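Local structure of glycoside hydrolase, family 11\:clostridium cellulosome enzyme, dockerin type i\:polysaccharide (Clostridium thermocellum, 2C71) at residues D13-V18 and A49-M54; G40-D45 and W66-M71; D117-G122 and V194-S199; E187-K192 and R202-V207. The protein removes acetyl groups from acetylated xylan as a metal-dependent family 4 carbohydrate esterase, and so takes part in the breakdown of plant cell walls. All blocks are in the same frame, centred on the assembly; numbering follows the deposited sequence. Where two conformers were deposited one is given.

Interaction 1 of 4, residues D13-V18 and A49-M54; sequences DGPDNV and AIIRRM. With MG (magnesium ion), chain B.
Pro15 and Ile51 approach with their CA atoms 7.1 Å apart, and Asn17 and Ile50 lie slightly closer, where the loop 13-18 runs over the helical segment 49-54 before entering a helix of its own. The peptide bond before Pro15 is cis, and the proline ring points to the helix; Asp13, two residues earlier, binds the metal. The ring rests on three side chains. Its CG meets Ile51 CD1 at 3.8 Å, its CB lies 4.0 Å from Ile50 CG2, and Met54 CE approaches CB at a looser 4.4 Å. Ile51 reaches the ring with the tip of its longer branch. Ile50 has CG1 anti to the backbone N (chi1 -159°), so CD1 extends to the Asp16 and Asn17 carbonyls, 3.7 Å from Asn17 O, while CG2 sits against the proline and the Asn17 amide. No hydrogen bond joins the segments; the contact is van der Waals packing, mostly apolar. Asp16 turns from it to the N-cap position, where OD1 accepts from Leu19 N and more weakly from Val18 N. At the far end of the loop Asp13 OD1 binds magnesium at 2.1 Å, sharing the ion with His64 and four waters, and its OD2 accepts from water 1, itself a metal ligand. The contact thus lies between the metal-binding Asp-Asp-Gly-Pro loop after strand 6-12, as in relatives with the NodB-type deacetylase fold, and helix 45-56, with Val38 of strand 35-38 touching both Pro15 and Ile51 and helix 17-30 meeting Ile50 and Met54.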
loop_
_atom_site.group_PDB
_atom_site.type_symbol
_atom_site.label_atom_id
_atom_site.label_comp_id
_atom_site.label_asym_id
_atom_site.label_seq_id
_atom_site.Cartn_x
_atom_site.Cartn_y
_atom_site.Cartn_z
ATOM N N ASP A 13 6.264 0.417 -2.725
ATOM C CA ASP A 13 7.583 0.556 -3.372
ATOM C C ASP A 13 7.930 -0.547 -4.370
ATOM O O ASP A 13 8.979 -0.472 -5.032
ATOM C CB ASP A 13 8.776 0.725 -2.415
ATOM C CG ASP A 13 8.904 2.135 -1.807
ATOM O OD1 ASP A 13 7.987 2.984 -1.942
ATOM O OD2 ASP A 13 9.969 2.368 -1.168
ATOM N N GLY A 14 7.052 -1.550 -4.498
ATOM C CA GLY A 14 7.241 -2.618 -5.452
ATOM C C GLY A 14 6.511 -2.374 -6.767
ATOM O O GLY A 14 6.076 -1.261 -7.048
ATOM N N PRO A 15 6.423 -3.408 -7.628
ATOM C CA PRO A 15 6.760 -4.801 -7.344
ATOM C C PRO A 15 8.212 -5.147 -7.570
ATOM O O PRO A 15 8.870 -4.579 -8.452
ATOM C CB PRO A 15 5.908 -5.537 -8.421
ATOM C CG PRO A 15 5.883 -4.573 -9.573
ATOM C CD PRO A 15 5.704 -3.243 -8.925
ATOM N N ASP A 16 8.672 -6.139 -6.835
ATOM C CA ASP A 16 9.974 -6.779 -7.066
ATOM C C ASP A 16 9.746 -8.270 -7.057
ATOM O O ASP A 16 9.187 -8.803 -6.097
ATOM C CB ASP A 16 10.937 -6.353 -5.958
ATOM C CG ASP A 16 12.337 -6.910 -6.111
ATOM O OD1 ASP A 16 12.576 -8.083 -5.811
ATOM O OD2 ASP A 16 13.200 -6.136 -6.551
ATOM N N ASN A 17 10.098 -8.966 -8.137
ATOM C CA ASN A 17 9.818 -10.405 -8.220
ATOM C C ASN A 17 10.288 -11.158 -6.995
ATOM O O ASN A 17 9.593 -12.060 -6.542
ATOM C CB ASN A 17 10.405 -11.014 -9.457
ATOM C CG ASN A 17 9.676 -10.644 -10.726
ATOM O OD1 ASN A 17 10.348 -10.459 -11.817
ATOM N ND2 ASN A 17 8.395 -10.553 -10.696
ATOM N N VAL A 18 11.447 -10.861 -6.460
ATOM C CA VAL A 18 11.962 -11.560 -5.308
ATOM C C VAL A 18 11.337 -11.060 -4.020
ATOM O O VAL A 18 10.710 -11.823 -3.240
ATOM C CB VAL A 18 13.504 -11.502 -5.231
ATOM C CG1 VAL A 18 13.978 -12.232 -3.972
ATOM C CG2 VAL A 18 14.109 -12.144 -6.485
ATOM N N ALA A 49 3.512 -11.064 -14.095
ATOM C CA ALA A 49 2.908 -12.212 -13.411
ATOM C C ALA A 49 2.719 -11.964 -11.924
ATOM O O ALA A 49 1.723 -12.407 -11.342
ATOM C CB ALA A 49 3.714 -13.480 -13.625
ATOM N N ILE A 50 3.665 -11.281 -11.273
ATOM C CA ILE A 50 3.527 -11.039 -9.849
ATOM C C ILE A 50 2.458 -10.000 -9.558
ATOM O O ILE A 50 1.724 -10.080 -8.585
ATOM C CB ILE A 50 4.863 -10.739 -9.149
ATOM C CG1 ILE A 50 4.724 -11.008 -7.666
ATOM C CG2 ILE A 50 5.402 -9.378 -9.476
ATOM C CD1 ILE A 50 6.032 -11.067 -6.909
ATOM N N ILE A 51 2.337 -9.009 -10.434
ATOM C CA ILE A 51 1.217 -8.032 -10.364
ATOM C C ILE A 51 -0.102 -8.781 -10.487
ATOM O O ILE A 51 -1.043 -8.547 -9.718
ATOM C CB ILE A 51 1.424 -6.957 -11.467
ATOM C CG1 ILE A 51 2.514 -5.972 -11.047
ATOM C CG2 ILE A 51 0.152 -6.263 -11.861
ATOM C CD1 ILE A 51 2.089 -4.963 -9.983
ATOM N N ARG A 52 -0.196 -9.707 -11.449
ATOM C CA ARG A 52 -1.428 -10.451 -11.639
ATOM C C ARG A 52 -1.680 -11.380 -10.455
ATOM O O ARG A 52 -2.848 -11.571 -10.058
ATOM C CB ARG A 52 -1.393 -11.155 -13.017
ATOM C CG ARG A 52 -2.708 -11.771 -13.486
ATOM C CD ARG A 52 -3.873 -10.822 -13.602
ATOM N NE ARG A 52 -3.949 -10.021 -14.825
ATOM C CZ ARG A 52 -5.037 -9.915 -15.617
ATOM N NH1 ARG A 52 -6.167 -10.584 -15.389
ATOM N NH2 ARG A 52 -5.035 -9.073 -16.620
ATOM N N ARG A 53 -0.620 -11.968 -9.897
ATOM C CA ARG A 53 -0.763 -12.779 -8.704
ATOM C C ARG A 53 -1.452 -12.009 -7.591
ATOM O O ARG A 53 -2.257 -12.581 -6.829
ATOM C CB ARG A 53 0.623 -13.256 -8.222
ATOM C CG ARG A 53 0.601 -14.085 -6.949
ATOM C CD ARG A 53 1.964 -14.601 -6.571
ATOM N NE ARG A 53 1.913 -15.205 -5.245
ATOM C CZ ARG A 53 2.969 -15.595 -4.543
ATOM N NH1 ARG A 53 4.197 -15.352 -4.951
ATOM N NH2 ARG A 53 2.786 -16.165 -3.344
ATOM N N MET A 54 -1.156 -10.706 -7.454
ATOM C CA MET A 54 -1.830 -9.898 -6.432
ATOM C C MET A 54 -3.328 -9.980 -6.605
ATOM O O MET A 54 -4.079 -10.317 -5.678
ATOM C CB MET A 54 -1.360 -8.447 -6.517
ATOM C CG MET A 54 0.103 -8.264 -6.147
ATOM S SD MET A 54 0.619 -6.580 -6.528
ATOM C CE MET A 54 2.348 -6.731 -6.042
HETATM MG MG MG B . 7.688 4.919 -1.164
HETATM O O HOH W 1 9.604 4.860 -0.354
HETATM O O HOH W 2 6.970 4.261 0.630
HETATM O O HOH W 3 8.493 5.948 -2.736
HETATM O O HOH W 4 7.308 6.857 -0.215
#

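Interaction 2 of 4, residues G40-D45 and W66-M71; sequences GQRVND and WSYSGM
Ser67 OG donates to Gln41 OE1 across 2.7 Å, approaching from above the amide carbonyl plane, 44° out of it. Beside it the backbones are tied by Gln41 N to Trp66 O at 2.9 Å, so in the conformer given Gln41 is bonded at both main chain and amide. The third bond runs from Arg42 NE to Tyr68 OH, 2.9 Å long. The hydroxyl lies in the guanidinium plane, though the bond is clearly bent (130°), and that plane stands almost perpendicular to the tyrosine ring. The same hydroxyl is hydrogen-bonded to Asp13 O, its stronger partner, and so ties both loops to the one that carries the metal ligand Asp13; Arg42 NH1 adds a salt bridge with Asp16. These loops follow the parallel strands 35-38 and 60-63 at the C-terminal ends of the strands, the edge where the NodB-type polysaccharide deacetylase fold keeps its metal site, and the Tyr68 side chain comes within about 5 Å of the magnesium ion. Gln41, extended beyond CG, passes over the Trp66 indole at roughly a right angle. Its CG makes a CH-pi contact over the five-membered ring, 3.7 Å from the centroid, and the amide is inclined to the indole plane. Water 5 lies in the indole plane at its edge, accepting from Trp66 NE1 and from Gln41 NE2, and closes the link between the two side chains. The same indole face continues under Gly40, whose CA is 3.6 Å from Trp66 CE3; the absence of a side chain there lets the backbone lie directly on the ring. Thr86 of helix 76-94 also touches Trp66.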
loop_
_atom_site.group_PDB
_atom_site.type_symbol
_atom_site.label_atom_id
_atom_site.label_comp_id
_atom_site.label_asym_id
_atom_site.label_seq_id
_atom_site.Cartn_x
_atom_site.Cartn_y
_atom_site.Cartn_z
ATOM N N GLY A 40 5.188 2.811 -10.910
ATOM C CA GLY A 40 5.019 2.516 -12.319
ATOM C C GLY A 40 6.270 2.037 -13.048
ATOM O O GLY A 40 6.202 1.122 -13.877
ATOM N N GLN A 41 7.414 2.633 -12.746
ATOM C CA GLN A 41 8.745 2.203 -13.288
ATOM C C GLN A 41 9.022 0.773 -13.138
ATOM O O GLN A 41 9.837 0.228 -13.905
ATOM C CB GLN A 41 9.939 2.958 -12.662
ATOM C CG GLN A 41 10.139 4.289 -13.345
ATOM C CD GLN A 41 11.141 5.215 -12.644
ATOM O OE1 GLN A 41 11.377 5.106 -11.456
ATOM N NE2 GLN A 41 11.764 6.117 -13.428
ATOM N N ARG A 42 8.476 0.148 -12.108
ATOM C CA ARG A 42 8.751 -1.251 -11.780
ATOM C C ARG A 42 7.761 -2.230 -12.393
ATOM O O ARG A 42 7.966 -3.439 -12.259
ATOM C CB ARG A 42 8.755 -1.450 -10.271
ATOM C CG ARG A 42 10.078 -1.035 -9.613
ATOM C CD ARG A 42 10.169 -1.488 -8.185
ATOM N NE ARG A 42 11.425 -1.264 -7.494
ATOM C CZ ARG A 42 12.290 -2.224 -7.161
ATOM N NH1 ARG A 42 12.187 -3.482 -7.556
ATOM N NH2 ARG A 42 13.320 -1.905 -6.406
ATOM N N VAL A 43 6.704 -1.744 -13.030
ATOM C CA VAL A 43 5.654 -2.584 -13.577
ATOM C C VAL A 43 5.892 -2.794 -15.063
ATOM O O VAL A 43 5.722 -1.861 -15.861
ATOM C CB VAL A 43 4.265 -1.937 -13.320
ATOM C CG1 VAL A 43 3.170 -2.826 -13.895
ATOM C CG2 VAL A 43 4.016 -1.721 -11.844
ATOM N N ASN A 44 6.272 -4.013 -15.445
ATOM C CA ASN A 44 6.689 -4.288 -16.811
ATOM C C ASN A 44 6.514 -5.780 -17.092
ATOM O O ASN A 44 5.973 -6.506 -16.253
ATOM C CB ASN A 44 8.112 -3.788 -17.072
ATOM C CG ASN A 44 9.189 -4.475 -16.223
ATOM O OD1 ASN A 44 10.295 -3.930 -16.087
ATOM N ND2 ASN A 44 8.925 -5.646 -15.723
ATOM N N ASP A 45 6.873 -6.221 -18.288
ATOM C CA ASP A 45 6.661 -7.618 -18.601
ATOM C C ASP A 45 7.158 -8.377 -17.381
ATOM O O ASP A 45 6.417 -9.140 -16.762
ATOM C CB ASP A 45 7.443 -8.020 -19.853
ATOM C CG ASP A 45 6.660 -7.772 -21.129
ATOM O OD1 ASP A 45 5.735 -6.933 -21.107
ATOM O OD2 ASP A 45 6.966 -8.418 -22.152
ATOM N N TRP A 66 4.872 7.122 -10.664
ATOM C CA TRP A 66 5.764 6.478 -11.623
ATOM C C TRP A 66 7.132 6.146 -11.024
ATOM O O TRP A 66 7.796 5.206 -11.500
ATOM C CB TRP A 66 5.923 7.364 -12.870
ATOM C CG TRP A 66 6.730 6.730 -13.947
ATOM C CD1 TRP A 66 8.012 7.033 -14.297
ATOM C CD2 TRP A 66 6.315 5.678 -14.810
ATOM N NE1 TRP A 66 8.425 6.218 -15.333
ATOM C CE2 TRP A 66 7.399 5.372 -15.659
ATOM C CE3 TRP A 66 5.132 4.959 -14.945
ATOM C CZ2 TRP A 66 7.319 4.353 -16.628
ATOM C CZ3 TRP A 66 5.063 3.953 -15.896
ATOM C CH2 TRP A 66 6.144 3.668 -16.724
ATOM N N SER A 67 7.575 6.942 -10.046
ATOM C CA SER A 67 8.941 6.819 -9.551
ATOM C C SER A 67 8.971 7.075 -8.042
ATOM O O SER A 67 7.983 6.818 -7.323
ATOM C CB SER A 67 9.885 7.701 -10.355
ATOM O OG SER A 67 11.263 7.424 -10.082
ATOM N N TYR A 68 10.122 7.562 -7.563
ATOM C CA TYR A 68 10.413 7.664 -6.137
ATOM C C TYR A 68 10.654 9.123 -5.700
ATOM O O TYR A 68 11.153 9.379 -4.601
ATOM C CB TYR A 68 11.623 6.775 -5.758
ATOM C CG TYR A 68 11.351 5.307 -5.986
ATOM C CD1 TYR A 68 10.610 4.559 -5.050
ATOM C CD2 TYR A 68 11.703 4.663 -7.166
ATOM C CE1 TYR A 68 10.327 3.208 -5.221
ATOM C CE2 TYR A 68 11.413 3.248 -7.338
ATOM C CZ TYR A 68 10.693 2.618 -6.350
ATOM O OH TYR A 68 10.433 1.262 -6.606
ATOM N N SER A 69 10.245 10.074 -6.537
ATOM C CA SER A 69 10.425 11.493 -6.262
ATOM C C SER A 69 9.197 12.044 -5.542
ATOM O O SER A 69 8.048 11.807 -5.904
ATOM C CB SER A 69 10.555 12.265 -7.599
ATOM O OG SER A 69 11.749 11.903 -8.272
ATOM N N GLY A 70 9.426 12.908 -4.541
ATOM C CA GLY A 70 8.344 13.671 -3.943
ATOM C C GLY A 70 7.615 14.488 -4.985
ATOM O O GLY A 70 8.259 15.056 -5.883
ATOM N N MET A 71 6.295 14.595 -4.857
ATOM C CA MET A 71 5.463 15.122 -5.933
ATOM C C MET A 71 4.844 16.486 -5.619
ATOM O O MET A 71 4.163 17.072 -6.461
ATOM C CB MET A 71 4.367 14.121 -6.303
ATOM C CG MET A 71 4.892 12.790 -6.816
ATOM S SD MET A 71 3.576 11.689 -7.369
ATOM C CE MET A 71 3.055 12.516 -8.871
HETATM O O HOH W 5 11.406 5.897 -16.238
#

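Interaction 3 of 4, residues D117-G122 and V194-S199; sequences DLVFVG and VPIDPS
Pro198 packs its CB and CG against the start of the segment 117-122: CB lies 3.5 Å from Asp117 OD1 and 3.6 Å from Leu118 N, and CG also meets the carboxylate oxygen. The Asp117 side chain crosses the pyrrolidine ring obliquely, its CG anti to the backbone N (chi1 -163°) bringing OD1 to CB and CG. Val119, the first residue of strand 119-120, turns a single methyl, CG2, to the loop. That methyl touches Ile196 CG2 at 3.8 Å and the peptide between Asp197 and Pro198, with 3.7 Å from CG2 to Pro198 N. Behind this first layer Ile196 is at the centre of an inverse gamma turn, and Asp197 OD1 accepts from Ser199 N at 2.9 Å in an Asx turn. Ser199 OG donates to the same oxygen across 2.7 Å, both donors coming from one face of the carboxylate, so two bonds grip this atom and help fix the bend around Pro198. Strand 119-120 is itself paired in parallel with strand 100-101, and Phe100 of that strand touches both Val119 and Ile196. Phe189 of helix 185-192 also meets both of these side chains, joining the loop to the helix that precedes it. No hydrogen bond passes between the two segments. Between 117-122 and 194-199 the contact therefore rests on methyl and proline packing, with a carboxylate oxygen against the proline carbons, while Asp197 and Ser199 spend their polar groups on shaping the loop itself.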
loop_
_atom_site.group_PDB
_atom_site.type_symbol
_atom_site.label_atom_id
_atom_site.label_comp_id
_atom_site.label_asym_id
_atom_site.label_seq_id
_atom_site.Cartn_x
_atom_site.Cartn_y
_atom_site.Cartn_z
ATOM N N ASP A 117 -7.088 12.393 -9.099
ATOM C CA ASP A 117 -8.471 11.963 -8.876
ATOM C C ASP A 117 -8.540 10.540 -8.320
ATOM O O ASP A 117 -9.193 9.659 -8.879
ATOM C CB ASP A 117 -9.279 12.062 -10.171
ATOM C CG ASP A 117 -10.775 12.035 -9.928
ATOM O OD1 ASP A 117 -11.223 12.594 -8.904
ATOM O OD2 ASP A 117 -11.503 11.454 -10.760
ATOM N N LEU A 118 -7.848 10.350 -7.206
ATOM C CA LEU A 118 -7.788 9.106 -6.446
ATOM C C LEU A 118 -7.886 9.452 -4.984
ATOM O O LEU A 118 -7.595 10.592 -4.594
ATOM C CB LEU A 118 -6.415 8.376 -6.681
ATOM C CG LEU A 118 -6.137 7.929 -8.124
ATOM C CD1 LEU A 118 -4.700 7.518 -8.335
ATOM C CD2 LEU A 118 -7.066 6.767 -8.588
ATOM N N VAL A 119 -8.310 8.486 -4.150
ATOM C CA VAL A 119 -8.367 8.710 -2.700
ATOM C C VAL A 119 -6.940 8.597 -2.136
ATOM O O VAL A 119 -6.255 7.606 -2.401
ATOM C CB VAL A 119 -9.323 7.733 -2.044
ATOM C CG1 VAL A 119 -9.224 7.832 -0.532
ATOM C CG2 VAL A 119 -10.776 8.017 -2.516
ATOM N N PHE A 120 -6.500 9.605 -1.394
ATOM C CA PHE A 120 -5.167 9.658 -0.829
ATOM C C PHE A 120 -5.112 8.889 0.491
ATOM O O PHE A 120 -5.934 9.117 1.391
ATOM C CB PHE A 120 -4.737 11.088 -0.523
ATOM C CG PHE A 120 -4.297 11.903 -1.725
ATOM C CD1 PHE A 120 -5.075 12.032 -2.862
ATOM C CD2 PHE A 120 -3.113 12.619 -1.665
ATOM C CE1 PHE A 120 -4.689 12.847 -3.925
ATOM C CE2 PHE A 120 -2.693 13.425 -2.724
ATOM C CZ PHE A 120 -3.475 13.533 -3.848
ATOM N N VAL A 121 -4.147 7.983 0.606
ATOM C CA VAL A 121 -3.952 7.222 1.834
ATOM C C VAL A 121 -2.540 7.403 2.380
ATOM O O VAL A 121 -1.571 7.443 1.622
ATOM C CB VAL A 121 -4.221 5.721 1.617
ATOM C CG1 VAL A 121 -5.712 5.470 1.441
ATOM C CG2 VAL A 121 -3.442 5.212 0.414
ATOM N N GLY A 122 -2.431 7.511 3.701
ATOM C CA GLY A 122 -1.143 7.462 4.367
ATOM C C GLY A 122 -0.979 6.223 5.224
ATOM O O GLY A 122 -0.756 5.126 4.710
ATOM N N VAL A 194 -18.116 4.055 4.220
ATOM C CA VAL A 194 -17.530 5.344 3.803
ATOM C C VAL A 194 -17.361 5.287 2.286
ATOM O O VAL A 194 -16.647 4.421 1.768
ATOM C CB VAL A 194 -16.161 5.562 4.445
ATOM C CG1 VAL A 194 -15.528 6.864 3.946
ATOM C CG2 VAL A 194 -16.334 5.556 5.966
ATOM N N PRO A 195 -18.023 6.166 1.527
ATOM C CA PRO A 195 -17.852 6.158 0.070
ATOM C C PRO A 195 -16.388 6.354 -0.297
ATOM O O PRO A 195 -15.680 7.137 0.351
ATOM C CB PRO A 195 -18.689 7.367 -0.395
ATOM C CG PRO A 195 -19.740 7.473 0.682
ATOM C CD PRO A 195 -19.024 7.164 1.959
ATOM N N ILE A 196 -15.949 5.678 -1.337
ATOM C CA ILE A 196 -14.596 5.823 -1.874
ATOM C C ILE A 196 -14.676 6.983 -2.872
ATOM O O ILE A 196 -15.018 6.809 -4.043
ATOM C CB ILE A 196 -14.087 4.532 -2.518
ATOM C CG1 ILE A 196 -14.133 3.388 -1.501
ATOM C CG2 ILE A 196 -12.664 4.737 -3.023
ATOM C CD1 ILE A 196 -13.927 2.035 -2.099
ATOM N N ASP A 197 -14.449 8.185 -2.362
ATOM C CA ASP A 197 -14.788 9.415 -3.048
ATOM C C ASP A 197 -13.550 10.293 -3.227
ATOM O O ASP A 197 -13.115 10.963 -2.278
ATOM C CB ASP A 197 -15.848 10.184 -2.249
ATOM C CG ASP A 197 -16.291 11.462 -2.930
ATOM O OD1 ASP A 197 -15.774 11.818 -4.028
ATOM O OD2 ASP A 197 -17.217 12.125 -2.361
ATOM N N PRO A 198 -12.974 10.326 -4.440
ATOM C CA PRO A 198 -11.771 11.077 -4.692
ATOM C C PRO A 198 -11.949 12.586 -4.658
ATOM O O PRO A 198 -10.976 13.294 -4.767
ATOM C CB PRO A 198 -11.304 10.474 -6.059
ATOM C CG PRO A 198 -12.585 10.150 -6.680
ATOM C CD PRO A 198 -13.394 9.574 -5.628
ATOM N N SER A 199 -13.186 13.049 -4.511
ATOM C CA SER A 199 -13.453 14.469 -4.310
ATOM C C SER A 199 -13.110 14.896 -2.887
ATOM O O SER A 199 -13.074 16.088 -2.578
ATOM C CB SER A 199 -14.918 14.786 -4.617
ATOM O OG SER A 199 -15.751 14.464 -3.517
#

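Interaction 4 of 4, residues E187-K192 and R202-V207; sequences ELFTLK and RMYNSV
Helix 185-192 is the last helix of the chain, and the C-terminal stretch that follows it turns back so that 202-207 packs against its side. Val207 fills the middle of the contact. Its CG2 makes a CH-pi contact over the face of Phe189, 3.9 Å from the ring centroid, and meets Leu188 CD2 tip to tip at 3.6 Å. CG1, anti to the backbone N (chi1 180°), faces the lysine, with Lys192 CB at 4.0 Å, while CG2, anti to the carbonyl carbon, is the methyl turned to the phenylalanine and the leucine. Phe189 also presents its edge to the face of Tyr204: CZ sits over the centre of the tyrosine ring, the ring centroids are 4.9 Å apart and the planes are inclined at 62°. Phe189 thus receives a methyl on one face and gives its own edge to a second ring, and it meets Phe100 too. Around these side chains, Leu188 touches Leu6 and Ala8 of strand 6-12, and the backbone of Tyr204 bonds to Phe120 and Gly122. At the margin Lys192 bends at chi2 and takes its charge to a salt bridge with Asp148, while water 6 donates to Val207 O at 2.8 Å and receives only a weak bond from Lys192 NZ. With no direct hydrogen bond between the segments, their union is apolar and aromatic, and the polar groups beside it look to water and to other parts of the chain.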
loop_
_atom_site.group_PDB
_atom_site.type_symbol
_atom_site.label_atom_id
_atom_site.label_comp_id
_atom_site.label_asym_id
_atom_site.label_seq_id
_atom_site.Cartn_x
_atom_site.Cartn_y
_atom_site.Cartn_z
ATOM N N GLU A 187 -12.228 -2.722 0.647
ATOM C CA GLU A 187 -13.062 -3.403 1.606
ATOM C C GLU A 187 -13.204 -2.607 2.897
ATOM O O GLU A 187 -14.284 -2.552 3.504
ATOM C CB GLU A 187 -12.502 -4.778 1.891
ATOM C CG GLU A 187 -12.668 -5.800 0.794
ATOM C CD GLU A 187 -11.772 -7.050 0.910
ATOM O OE1 GLU A 187 -10.906 -7.182 1.857
ATOM O OE2 GLU A 187 -11.904 -7.950 -0.019
ATOM N N LEU A 188 -12.108 -1.987 3.366
ATOM C CA LEU A 188 -12.161 -1.191 4.584
ATOM C C LEU A 188 -13.203 -0.074 4.463
ATOM O O LEU A 188 -14.043 0.113 5.337
ATOM C CB LEU A 188 -10.777 -0.610 4.871
ATOM C CG LEU A 188 -10.691 0.258 6.114
ATOM C CD1 LEU A 188 -11.134 -0.515 7.367
ATOM C CD2 LEU A 188 -9.254 0.838 6.311
ATOM N N PHE A 189 -13.141 0.683 3.377
ATOM C CA PHE A 189 -14.123 1.737 3.141
ATOM C C PHE A 189 -15.533 1.149 3.090
ATOM O O PHE A 189 -16.465 1.638 3.722
ATOM C CB PHE A 189 -13.831 2.493 1.862
ATOM C CG PHE A 189 -12.778 3.600 2.032
ATOM C CD1 PHE A 189 -11.447 3.297 2.246
ATOM C CD2 PHE A 189 -13.162 4.916 1.969
ATOM C CE1 PHE A 189 -10.507 4.373 2.377
ATOM C CE2 PHE A 189 -12.262 5.950 2.077
ATOM C CZ PHE A 189 -10.959 5.662 2.306
ATOM N N THR A 190 -15.715 0.112 2.281
ATOM C CA THR A 190 -17.060 -0.447 2.023
ATOM C C THR A 190 -17.675 -0.967 3.339
ATOM O O THR A 190 -18.841 -0.708 3.633
ATOM C CB THR A 190 -16.955 -1.508 0.948
ATOM O OG1 THR A 190 -16.401 -0.990 -0.272
ATOM C CG2 THR A 190 -18.297 -2.071 0.597
ATOM N N LEU A 191 -16.909 -1.726 4.092
ATOM C CA LEU A 191 -17.439 -2.346 5.301
ATOM C C LEU A 191 -17.739 -1.337 6.382
ATOM O O LEU A 191 -18.563 -1.588 7.293
ATOM C CB LEU A 191 -16.451 -3.398 5.854
ATOM C CG LEU A 191 -16.296 -4.624 4.992
ATOM C CD1 LEU A 191 -15.005 -5.369 5.363
ATOM C CD2 LEU A 191 -17.489 -5.568 5.130
ATOM N N LYS A 192 -17.082 -0.182 6.343
ATOM C CA LYS A 192 -17.306 0.942 7.258
ATOM C C LYS A 192 -18.373 1.915 6.741
ATOM O O LYS A 192 -18.733 2.857 7.444
ATOM C CB LYS A 192 -15.986 1.706 7.481
ATOM C CG LYS A 192 -14.885 0.968 8.152
ATOM C CD LYS A 192 -15.119 0.743 9.567
ATOM C CE LYS A 192 -13.847 0.221 10.313
ATOM N NZ LYS A 192 -14.302 -0.118 11.659
ATOM N N ARG A 202 -8.381 15.002 1.346
ATOM C CA ARG A 202 -7.726 14.794 2.606
ATOM C C ARG A 202 -7.052 13.425 2.570
ATOM O O ARG A 202 -7.487 12.513 1.876
ATOM C CB ARG A 202 -8.741 14.849 3.705
ATOM C CG ARG A 202 -9.449 16.216 3.736
ATOM C CD ARG A 202 -10.580 16.272 4.647
ATOM N NE ARG A 202 -10.081 16.157 5.990
ATOM C CZ ARG A 202 -10.860 15.954 7.043
ATOM N NH1 ARG A 202 -12.173 15.832 6.888
ATOM N NH2 ARG A 202 -10.323 15.851 8.256
ATOM N N MET A 203 -5.955 13.313 3.297
ATOM C CA MET A 203 -5.225 12.034 3.378
ATOM C C MET A 203 -5.783 11.172 4.507
ATOM O O MET A 203 -5.874 11.599 5.654
ATOM C CB MET A 203 -3.695 12.187 3.511
ATOM C CG MET A 203 -2.909 10.841 3.277
ATOM S SD MET A 203 -1.312 11.066 2.563
ATOM C CE MET A 203 -0.562 12.217 3.692
ATOM N N TYR A 204 -6.161 9.947 4.161
ATOM C CA TYR A 204 -6.689 8.991 5.150
ATOM C C TYR A 204 -5.554 8.215 5.750
ATOM O O TYR A 204 -4.823 7.486 5.059
ATOM C CB TYR A 204 -7.614 7.997 4.497
ATOM C CG TYR A 204 -8.924 8.555 4.026
ATOM C CD1 TYR A 204 -9.040 9.255 2.832
ATOM C CD2 TYR A 204 -10.097 8.348 4.781
ATOM C CE1 TYR A 204 -10.246 9.737 2.380
ATOM C CE2 TYR A 204 -11.309 8.802 4.318
ATOM C CZ TYR A 204 -11.373 9.524 3.129
ATOM O OH TYR A 204 -12.601 10.002 2.667
ATOM N N ASN A 205 -5.378 8.304 7.074
ATOM C CA ASN A 205 -4.494 7.421 7.834
ATOM C C ASN A 205 -5.268 6.272 8.477
ATOM O O ASN A 205 -4.682 5.300 8.954
ATOM C CB ASN A 205 -3.716 8.187 8.891
ATOM C CG ASN A 205 -2.876 9.271 8.292
ATOM O OD1 ASN A 205 -2.050 8.976 7.381
ATOM N ND2 ASN A 205 -3.027 10.469 8.745
ATOM N N SER A 206 -6.588 6.373 8.456
ATOM C CA SER A 206 -7.511 5.439 9.043
ATOM C C SER A 206 -8.865 5.704 8.408
ATOM O O SER A 206 -9.062 6.735 7.754
ATOM C CB SER A 206 -7.644 5.676 10.518
ATOM O OG SER A 206 -8.058 6.973 10.827
ATOM N N VAL A 207 -9.777 4.756 8.625
ATOM C CA VAL A 207 -11.169 4.900 8.173
ATOM C C VAL A 207 -12.079 4.648 9.336
ATOM O O VAL A 207 -11.987 3.608 9.963
ATOM C CB VAL A 207 -11.490 3.932 7.019
ATOM C CG1 VAL A 207 -12.952 4.103 6.571
ATOM C CG2 VAL A 207 -10.522 4.124 5.827
HETATM O O HOH W 6 -12.903 2.742 12.461
#

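The four contacts form two pairs in one chain. Interactions 1 and 2, centres about 13 Å apart, interleave along the sequence and lie on the loops after strands 6-12, 35-38 and 60-63 of the parallel sheet, with helix 45-56 completing interaction 1; the Asp13 O-Tyr68 OH hydrogen bond joins them near the magnesium ion. Interactions 3 and 4, centres about 8 Å apart, interleave as well and are joined by backbone hydrogen bonds of Phe120 and Gly122 with Tyr204. They follow later in the chain, bringing its C-terminal stretch back onto strand 119-120 and helix 185-192. The centres of interactions 1 and 4 are about 24 Å apart, on opposite sides of the chain's centre, so the metal-site loops and the C-terminal packing occupy separate regions of the fold.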